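PDB 1Y2M: Phenylalanine/tyrosine ammonia-lyase from Rhodosporidium toruloides, which catalyses the non-oxidative deamination of L-phenylalanine and L-tyrosine to trans-cinnamic and p-coumaric acid, releasing ammonium. Local coordinates for residues R641-A654 / Y666-R679. Numbering follows the deposited sequence.
Sequences RETFWSAASTSSPA and YAFVREELGVKARR
Arg679 lies flat along one face of the Trp645 indole. Its CB sits 3.7 Å from Trp645 CZ2, at the six-membered ring, and Arg679 CG lies by Trp645 CE2. With its CG anti to the backbone N (chi1 -165°) and the chain extended to NE, Arg679 brings CD over the five-membered ring, 3.4 Å from its centroid, in a CH-pi contact. NE then passes over Trp645 CD1, with guanidinium and indole planes only 9° apart, and pairs with Glu459. At the tip Arg679 NH1 and NH2 both grip Glu642 OE2, at 2.8 and 2.9 Å, in a salt bridge; OE2 lies in the guanidinium plane, but both nitrogens approach from one face of the carboxylate, tilted out of its plane. The end of helix 619-646 and the loop after it pack against helix 662-672 and the chain that follows it, in the largely helical PAL/histidase fold. Replacing Arg679 by alanine would probably leave Glu642 and Glu459 without this charged mate and uncover one indole face. Phe644 CD2 lies over the opposite face, while Ala677 CB packs against Trp645 CH2. Past the helix end, Ser649 OG donates to Glu671 OE2 (2.6 Å), and a water links that oxygen to Ser649 O. Ser652 OG, which forms an ST turn with Ala654 N, lies 2.9 Å from Tyr666 OH; both hydroxyls hydrogen-bond Asp536 of helix 506-560.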
ATOM      1  N   ARG B 641      48.012   7.630 -12.895  1.00  8.07           N
ATOM      2  CA  ARG B 641      46.906   8.551 -12.980  1.00  9.00           C
ATOM      3  C   ARG B 641      47.129   9.592 -14.083  1.00  9.73           C
ATOM      4  O   ARG B 641      46.236   9.838 -14.891  1.00  9.89           O
ATOM      5  CB  ARG B 641      46.727   9.281 -11.686  1.00 11.33           C
ATOM      6  CG  ARG B 641      46.133   8.392 -10.655  1.00  9.31           C
ATOM      7  CD  ARG B 641      46.274   9.058  -9.280  1.00 12.21           C
ATOM      8  NE  ARG B 641      45.540   8.391  -8.210  1.00 13.83           N
ATOM      9  CZ  ARG B 641      45.589   8.808  -6.945  1.00 10.80           C
ATOM     10  NH1 ARG B 641      46.313   9.856  -6.609  1.00 13.82           N
ATOM     11  NH2 ARG B 641      44.855   8.214  -6.036  1.00 16.01           N
ATOM     12  N   GLU B 642      48.320  10.182 -14.146  1.00 11.56           N
ATOM     13  CA  GLU B 642      48.560  11.208 -15.170  1.00 11.24           C
ATOM     14  C   GLU B 642      48.451  10.627 -16.563  1.00 13.16           C
ATOM     15  O   GLU B 642      47.899  11.277 -17.463  1.00 13.40           O
ATOM     16  CB  GLU B 642      49.905  11.892 -14.984  1.00 13.37           C
ATOM     17  CG  GLU B 642      49.852  13.070 -14.138  1.00 19.71           C
ATOM     18  CD  GLU B 642      48.784  14.055 -14.576  1.00 26.22           C
ATOM     19  OE1 GLU B 642      48.726  14.439 -15.760  1.00 26.58           O
ATOM     20  OE2 GLU B 642      48.004  14.448 -13.707  1.00 21.81           O
ATOM     21  N   THR B 643      48.937   9.398 -16.740  1.00  8.65           N
ATOM     22  CA  THR B 643      48.853   8.745 -18.037  1.00 10.98           C
ATOM     23  C   THR B 643      47.380   8.608 -18.452  1.00 11.62           C
ATOM     24  O   THR B 643      47.036   8.930 -19.599  1.00 11.60           O
ATOM     25  CB  THR B 643      49.522   7.399 -18.012  1.00 11.48           C
ATOM     26  OG1 THR B 643      50.918   7.578 -17.807  1.00 12.31           O
ATOM     27  CG2 THR B 643      49.269   6.638 -19.301  1.00 12.14           C
ATOM     28  N   PHE B 644      46.501   8.171 -17.539  1.00 10.10           N
ATOM     29  CA  PHE B 644      45.064   8.144 -17.801  1.00 11.01           C
ATOM     30  C   PHE B 644      44.487   9.509 -18.141  1.00 12.41           C
ATOM     31  O   PHE B 644      43.780   9.663 -19.132  1.00 10.83           O
ATOM     32  CB  PHE B 644      44.335   7.609 -16.553  1.00 12.91           C
ATOM     33  CG  PHE B 644      42.839   7.548 -16.679  1.00 12.23           C
ATOM     34  CD1 PHE B 644      42.225   6.465 -17.268  1.00 26.04           C
ATOM     35  CD2 PHE B 644      42.040   8.547 -16.130  1.00 10.81           C
ATOM     36  CE1 PHE B 644      40.839   6.392 -17.368  1.00 25.53           C
ATOM     37  CE2 PHE B 644      40.645   8.500 -16.228  1.00 13.54           C
ATOM     38  CZ  PHE B 644      40.043   7.430 -16.857  1.00 17.80           C
ATOM     39  N   TRP B 645      44.714  10.486 -17.277  1.00  8.95           N
ATOM     40  CA  TRP B 645      43.970  11.751 -17.416  1.00 10.18           C
ATOM     41  C   TRP B 645      44.485  12.643 -18.528  1.00 12.27           C
ATOM     42  O   TRP B 645      43.767  13.539 -18.982  1.00 15.20           O
ATOM     43  CB  TRP B 645      43.980  12.537 -16.118  1.00 10.16           C
ATOM     44  CG  TRP B 645      43.149  11.900 -15.058  1.00 10.50           C
ATOM     45  CD1 TRP B 645      43.605  11.256 -13.947  1.00 12.29           C
ATOM     46  CD2 TRP B 645      41.712  11.819 -15.009  1.00  9.28           C
ATOM     47  NE1 TRP B 645      42.559  10.788 -13.227  1.00 11.46           N
ATOM     48  CE2 TRP B 645      41.381  11.130 -13.843  1.00  9.47           C
ATOM     49  CE3 TRP B 645      40.672  12.290 -15.833  1.00 10.04           C
ATOM     50  CZ2 TRP B 645      40.071  10.872 -13.474  1.00 11.91           C
ATOM     51  CZ3 TRP B 645      39.358  12.007 -15.464  1.00 10.51           C
ATOM     52  CH2 TRP B 645      39.074  11.361 -14.284  1.00 10.62           C
ATOM     53  N   SER B 646      45.719  12.457 -18.949  1.00 11.67           N
ATOM     54  CA  SER B 646      46.298  13.361 -19.919  1.00 11.04           C
ATOM     55  C   SER B 646      45.959  12.949 -21.370  1.00 12.97           C
ATOM     56  O   SER B 646      46.226  13.692 -22.349  1.00 15.90           O
ATOM     57  CB  SER B 646      47.810  13.471 -19.694  1.00 13.40           C
ATOM     58  OG  SER B 646      48.428  12.240 -19.995  1.00 15.93           O
ATOM     59  N   ALA B 647      45.382  11.760 -21.501  1.00 11.67           N
ATOM     60  CA  ALA B 647      45.011  11.221 -22.793  1.00 13.84           C
ATOM     61  C   ALA B 647      43.504  11.254 -22.937  1.00 12.97           C
ATOM     62  O   ALA B 647      42.780  11.226 -21.973  1.00 12.27           O
ATOM     63  CB  ALA B 647      45.510   9.804 -22.931  1.00 15.67           C
ATOM     64  N   ALA B 648      43.040  11.239 -24.185  1.00 11.58           N
ATOM     65  CA  ALA B 648      41.595  11.152 -24.440  1.00 14.14           C
ATOM     66  C   ALA B 648      40.957   9.869 -23.895  1.00 13.18           C
ATOM     67  O   ALA B 648      41.634   8.854 -23.731  1.00 12.50           O
ATOM     68  CB  ALA B 648      41.335  11.237 -25.943  1.00 15.25           C
ATOM     69  N   SER B 649      39.648   9.911 -23.650  1.00 11.88           N
ATOM     70  CA  SER B 649      38.908   8.744 -23.189  1.00 11.01           C
ATOM     71  C   SER B 649      38.944   7.575 -24.185  1.00 12.98           C
ATOM     72  O   SER B 649      38.751   6.421 -23.802  1.00 13.03           O
ATOM     73  CB  SER B 649      37.445   9.082 -22.862  1.00 12.55           C
ATOM     74  OG  SER B 649      36.852   9.743 -23.976  1.00 13.69           O
ATOM     75  N   THR B 650      39.160   7.880 -25.464  1.00 11.03           N
ATOM     76  CA  THR B 650      39.321   6.846 -26.475  1.00  9.33           C
ATOM     77  C   THR B 650      40.582   6.019 -26.243  1.00 11.73           C
ATOM     78  O   THR B 650      40.767   5.002 -26.929  1.00 10.81           O
ATOM     79  CB  THR B 650      39.362   7.457 -27.906  1.00 10.19           C
ATOM     80  OG1 THR B 650      40.139   8.649 -27.876  1.00 10.17           O
ATOM     81  CG2 THR B 650      37.966   7.806 -28.358  1.00 11.54           C
ATOM     82  N   SER B 651      41.483   6.476 -25.348  1.00 12.94           N
ATOM     83  CA  SER B 651      42.692   5.704 -24.988  1.00 10.10           C
ATOM     84  C   SER B 651      42.585   5.074 -23.598  1.00  7.98           C
ATOM     85  O   SER B 651      43.616   4.607 -23.040  1.00  8.87           O
ATOM     86  CB  SER B 651      43.939   6.579 -25.028  1.00 12.65           C
ATOM     87  OG  SER B 651      44.216   6.995 -26.359  1.00 14.33           O
ATOM     88  N   SER B 652      41.394   5.079 -23.028  1.00  9.43           N
ATOM     89  CA  SER B 652      41.236   4.602 -21.650  1.00  9.73           C
ATOM     90  C   SER B 652      41.746   3.171 -21.484  1.00 11.08           C
ATOM     91  O   SER B 652      41.393   2.307 -22.278  1.00 10.97           O
ATOM     92  CB  SER B 652      39.786   4.577 -21.214  1.00 13.02           C
ATOM     93  OG  SER B 652      39.688   3.956 -19.931  1.00 18.09           O
ATOM     94  N   PRO B 653      42.504   2.893 -20.403  1.00 11.65           N
ATOM     95  CA  PRO B 653      42.963   1.539 -20.164  1.00 11.00           C
ATOM     96  C   PRO B 653      41.815   0.556 -19.920  1.00 10.97           C
ATOM     97  O   PRO B 653      42.008  -0.633 -20.108  1.00 13.97           O
ATOM     98  CB  PRO B 653      43.889   1.664 -18.946  1.00 10.64           C
ATOM     99  CG  PRO B 653      43.447   2.867 -18.263  1.00 13.63           C
ATOM    100  CD  PRO B 653      42.989   3.808 -19.366  1.00 15.50           C
ATOM    101  N   ALA B 654      40.632   1.040 -19.573  1.00  9.89           N
ATOM    102  CA  ALA B 654      39.460   0.178 -19.418  1.00  8.41           C
ATOM    103  C   ALA B 654      39.210  -0.624 -20.699  1.00 12.71           C
ATOM    104  O   ALA B 654      38.716  -1.751 -20.639  1.00 11.19           O
ATOM    105  CB  ALA B 654      38.246   1.004 -19.095  1.00 12.42           C
ATOM    106  N   TYR B 666      30.085   1.196 -22.646  1.00  9.96           N
ATOM    107  CA  TYR B 666      31.112   2.118 -22.158  1.00 10.25           C
ATOM    108  C   TYR B 666      31.408   3.223 -23.191  1.00 10.96           C
ATOM    109  O   TYR B 666      31.363   4.409 -22.896  1.00  9.29           O
ATOM    110  CB  TYR B 666      32.395   1.345 -21.861  1.00 10.88           C
ATOM    111  CG  TYR B 666      33.574   2.164 -21.375  1.00  9.41           C
ATOM    112  CD1 TYR B 666      33.830   2.307 -20.018  1.00  7.79           C
ATOM    113  CD2 TYR B 666      34.453   2.756 -22.263  1.00 12.28           C
ATOM    114  CE1 TYR B 666      34.913   3.054 -19.541  1.00  7.45           C
ATOM    115  CE2 TYR B 666      35.541   3.515 -21.804  1.00 12.07           C
ATOM    116  CZ  TYR B 666      35.772   3.645 -20.456  1.00 11.50           C
ATOM    117  OH  TYR B 666      36.838   4.364 -19.970  1.00 12.28           O
ATOM    118  N   ALA B 667      31.707   2.798 -24.418  1.00  9.15           N
ATOM    119  CA  ALA B 667      31.973   3.723 -25.525  1.00 10.32           C
ATOM    120  C   ALA B 667      30.779   4.615 -25.795  1.00 10.81           C
ATOM    121  O   ALA B 667      30.933   5.792 -26.039  1.00 11.74           O
ATOM    122  CB  ALA B 667      32.375   2.961 -26.792  1.00 11.04           C
ATOM    123  N   PHE B 668      29.571   4.061 -25.720  1.00 10.15           N
ATOM    124  CA  PHE B 668      28.386   4.889 -25.973  1.00  9.97           C
ATOM    125  C   PHE B 668      28.310   6.060 -25.028  1.00 11.08           C
ATOM    126  O   PHE B 668      28.071   7.195 -25.427  1.00  9.28           O
ATOM    127  CB  PHE B 668      27.125   4.044 -25.826  1.00 10.39           C
ATOM    128  CG  PHE B 668      25.851   4.819 -25.980  1.00  9.05           C
ATOM    129  CD1 PHE B 668      25.510   5.387 -27.217  1.00 13.72           C
ATOM    130  CD2 PHE B 668      24.980   4.981 -24.889  1.00 10.84           C
ATOM    131  CE1 PHE B 668      24.317   6.117 -27.374  1.00 13.15           C
ATOM    132  CE2 PHE B 668      23.807   5.691 -25.044  1.00 12.74           C
ATOM    133  CZ  PHE B 668      23.463   6.250 -26.291  1.00 12.78           C
ATOM    134  N   VAL B 669      28.521   5.796 -23.740  1.00  8.08           N
ATOM    135  CA  VAL B 669      28.364   6.851 -22.744  1.00  7.81           C
ATOM    136  C   VAL B 669      29.572   7.808 -22.773  1.00  8.15           C
ATOM    137  O   VAL B 669      29.419   9.046 -22.774  1.00  9.21           O
ATOM    138  CB  VAL B 669      28.160   6.268 -21.349  1.00  9.58           C
ATOM    139  CG1 VAL B 669      28.119   7.388 -20.351  1.00 11.04           C
ATOM    140  CG2 VAL B 669      26.869   5.529 -21.297  1.00 10.09           C
ATOM    141  N   ARG B 670      30.776   7.265 -22.804  1.00  7.80           N
ATOM    142  CA  ARG B 670      31.971   8.050 -22.712  1.00  9.03           C
ATOM    143  C   ARG B 670      32.196   8.895 -23.977  1.00 11.36           C
ATOM    144  O   ARG B 670      32.658  10.043 -23.898  1.00 12.70           O
ATOM    145  CB  ARG B 670      33.169   7.109 -22.443  1.00  8.12           C
ATOM    146  CG  ARG B 670      33.295   6.618 -21.001  1.00  9.36           C
ATOM    147  CD  ARG B 670      34.092   7.620 -20.168  1.00 10.20           C
ATOM    148  NE  ARG B 670      34.300   7.139 -18.795  1.00  9.86           N
ATOM    149  CZ  ARG B 670      33.467   7.326 -17.801  1.00  9.20           C
ATOM    150  NH1 ARG B 670      32.321   7.961 -17.977  1.00  9.61           N
ATOM    151  NH2 ARG B 670      33.787   6.890 -16.595  1.00  8.15           N
ATOM    152  N   GLU B 671      31.908   8.320 -25.144  1.00  7.93           N
ATOM    153  CA  GLU B 671      32.161   8.979 -26.416  1.00  7.79           C
ATOM    154  C   GLU B 671      30.917   9.599 -26.987  1.00 10.72           C
ATOM    155  O   GLU B 671      30.883  10.816 -27.189  1.00 14.31           O
ATOM    156  CB  GLU B 671      32.749   8.018 -27.420  1.00  8.08           C
ATOM    157  CG  GLU B 671      34.020   7.365 -26.973  1.00  9.90           C
ATOM    158  CD  GLU B 671      35.023   8.284 -26.301  1.00 16.80           C
ATOM    159  OE1 GLU B 671      35.230   9.427 -26.751  1.00 17.25           O
ATOM    160  OE2 GLU B 671      35.663   7.827 -25.326  1.00 17.58           O
ATOM    161  N   GLU B 672      29.866   8.827 -27.270  1.00  8.78           N
ATOM    162  CA  GLU B 672      28.716   9.437 -27.932  1.00 11.65           C
ATOM    163  C   GLU B 672      27.975  10.424 -27.060  1.00 11.88           C
ATOM    164  O   GLU B 672      27.558  11.492 -27.542  1.00 11.83           O
ATOM    165  CB  GLU B 672      27.716   8.405 -28.442  1.00 12.84           C
ATOM    166  CG  GLU B 672      28.200   7.619 -29.637  1.00 15.68           C
ATOM    167  CD  GLU B 672      27.111   6.734 -30.249  1.00 18.98           C
ATOM    168  OE1 GLU B 672      26.092   7.270 -30.760  1.00 23.01           O
ATOM    169  OE2 GLU B 672      27.284   5.497 -30.259  1.00 19.85           O
ATOM    170  N   LEU B 673      27.833  10.108 -25.766  1.00 10.06           N
ATOM    171  CA  LEU B 673      27.163  11.006 -24.829  1.00 11.25           C
ATOM    172  C   LEU B 673      28.106  12.034 -24.218  1.00 11.00           C
ATOM    173  O   LEU B 673      27.648  13.015 -23.618  1.00 13.97           O
ATOM    174  CB  LEU B 673      26.467  10.232 -23.715  1.00 11.65           C
ATOM    175  CG  LEU B 673      25.411   9.220 -24.122  1.00 10.88           C
ATOM    176  CD1 LEU B 673      24.642   8.741 -22.889  1.00 11.13           C
ATOM    177  CD2 LEU B 673      24.505   9.762 -25.222  1.00 11.62           C
ATOM    178  N   GLY B 674      29.408  11.831 -24.348  1.00 10.12           N
ATOM    179  CA  GLY B 674      30.376  12.787 -23.846  1.00  9.97           C
ATOM    180  C   GLY B 674      30.565  12.823 -22.345  1.00 12.68           C
ATOM    181  O   GLY B 674      31.129  13.798 -21.837  1.00 12.61           O
ATOM    182  N   VAL B 675      30.117  11.780 -21.640  1.00  9.95           N
ATOM    183  CA  VAL B 675      30.155  11.710 -20.181  1.00  9.33           C
ATOM    184  C   VAL B 675      31.466  11.053 -19.767  1.00 11.36           C
ATOM    185  O   VAL B 675      31.618   9.850 -19.958  1.00  9.59           O
ATOM    186  CB  VAL B 675      28.969  10.902 -19.605  1.00 11.15           C
ATOM    187  CG1 VAL B 675      29.112  10.779 -18.143  1.00  8.76           C
ATOM    188  CG2 VAL B 675      27.633  11.594 -19.951  1.00 13.14           C
ATOM    189  N   LYS B 676      32.372  11.850 -19.192  1.00 11.22           N
ATOM    190  CA  LYS B 676      33.753  11.476 -18.927  1.00  8.34           C
ATOM    191  C   LYS B 676      33.877  11.039 -17.455  1.00  8.91           C
ATOM    192  O   LYS B 676      33.097  11.429 -16.567  1.00  9.67           O
ATOM    193  CB  LYS B 676      34.711  12.633 -19.210  1.00 11.15           C
ATOM    194  CG  LYS B 676      34.683  13.161 -20.661  1.00 11.22           C
ATOM    195  CD  LYS B 676      34.765  12.019 -21.746  1.00  9.44           C
ATOM    196  CE  LYS B 676      34.893  12.418 -23.235  1.00 17.94           C
ATOM    197  NZ  LYS B 676      33.704  13.080 -23.692  1.00 36.39           N
ATOM    198  N   ALA B 677      34.915  10.272 -17.183  1.00  8.67           N
ATOM    199  CA  ALA B 677      35.367  10.100 -15.800  1.00 10.28           C
ATOM    200  C   ALA B 677      35.609  11.487 -15.174  1.00 11.16           C
ATOM    201  O   ALA B 677      35.937  12.444 -15.880  1.00 10.11           O
ATOM    202  CB  ALA B 677      36.618   9.304 -15.768  1.00  9.87           C
ATOM    203  N   ARG B 678      35.479  11.568 -13.856  1.00  9.85           N
ATOM    204  CA  ARG B 678      35.583  12.821 -13.127  1.00  8.42           C
ATOM    205  C   ARG B 678      36.751  12.787 -12.174  1.00  9.68           C
ATOM    206  O   ARG B 678      36.834  11.915 -11.275  1.00  8.93           O
ATOM    207  CB  ARG B 678      34.325  13.093 -12.316  1.00  6.64           C
ATOM    208  CG  ARG B 678      34.282  14.515 -11.759  1.00  7.66           C
ATOM    209  CD  ARG B 678      33.105  14.732 -10.819  1.00  9.78           C
ATOM    210  NE  ARG B 678      32.938  16.179 -10.559  1.00  8.41           N
ATOM    211  CZ  ARG B 678      32.258  17.016 -11.339  1.00 10.58           C
ATOM    212  NH1 ARG B 678      31.566  16.597 -12.383  1.00  9.80           N
ATOM    213  NH2 ARG B 678      32.244  18.296 -11.035  1.00  9.48           N
ATOM    214  N   ARG B 679      37.668  13.706 -12.357  1.00 11.72           N
ATOM    215  CA  ARG B 679      38.888  13.692 -11.545  1.00  9.55           C
ATOM    216  C   ARG B 679      38.759  14.352 -10.204  1.00  8.31           C
ATOM    217  O   ARG B 679      39.393  13.918  -9.272  1.00 10.19           O
ATOM    218  CB  ARG B 679      40.036  14.367 -12.273  1.00 10.37           C
ATOM    219  CG  ARG B 679      41.370  14.071 -11.646  1.00  8.46           C
ATOM    220  CD  ARG B 679      42.560  14.340 -12.531  1.00  9.20           C
ATOM    221  NE  ARG B 679      43.797  13.787 -11.983  1.00  8.62           N
ATOM    222  CZ  ARG B 679      45.009  13.961 -12.497  1.00 11.49           C
ATOM    223  NH1 ARG B 679      45.206  14.652 -13.640  1.00 10.57           N
ATOM    224  NH2 ARG B 679      46.049  13.387 -11.883  1.00 14.48           N
TER
HETATM  225  O   HOH W   1      36.129   5.209 -24.946  1.00 14.95           O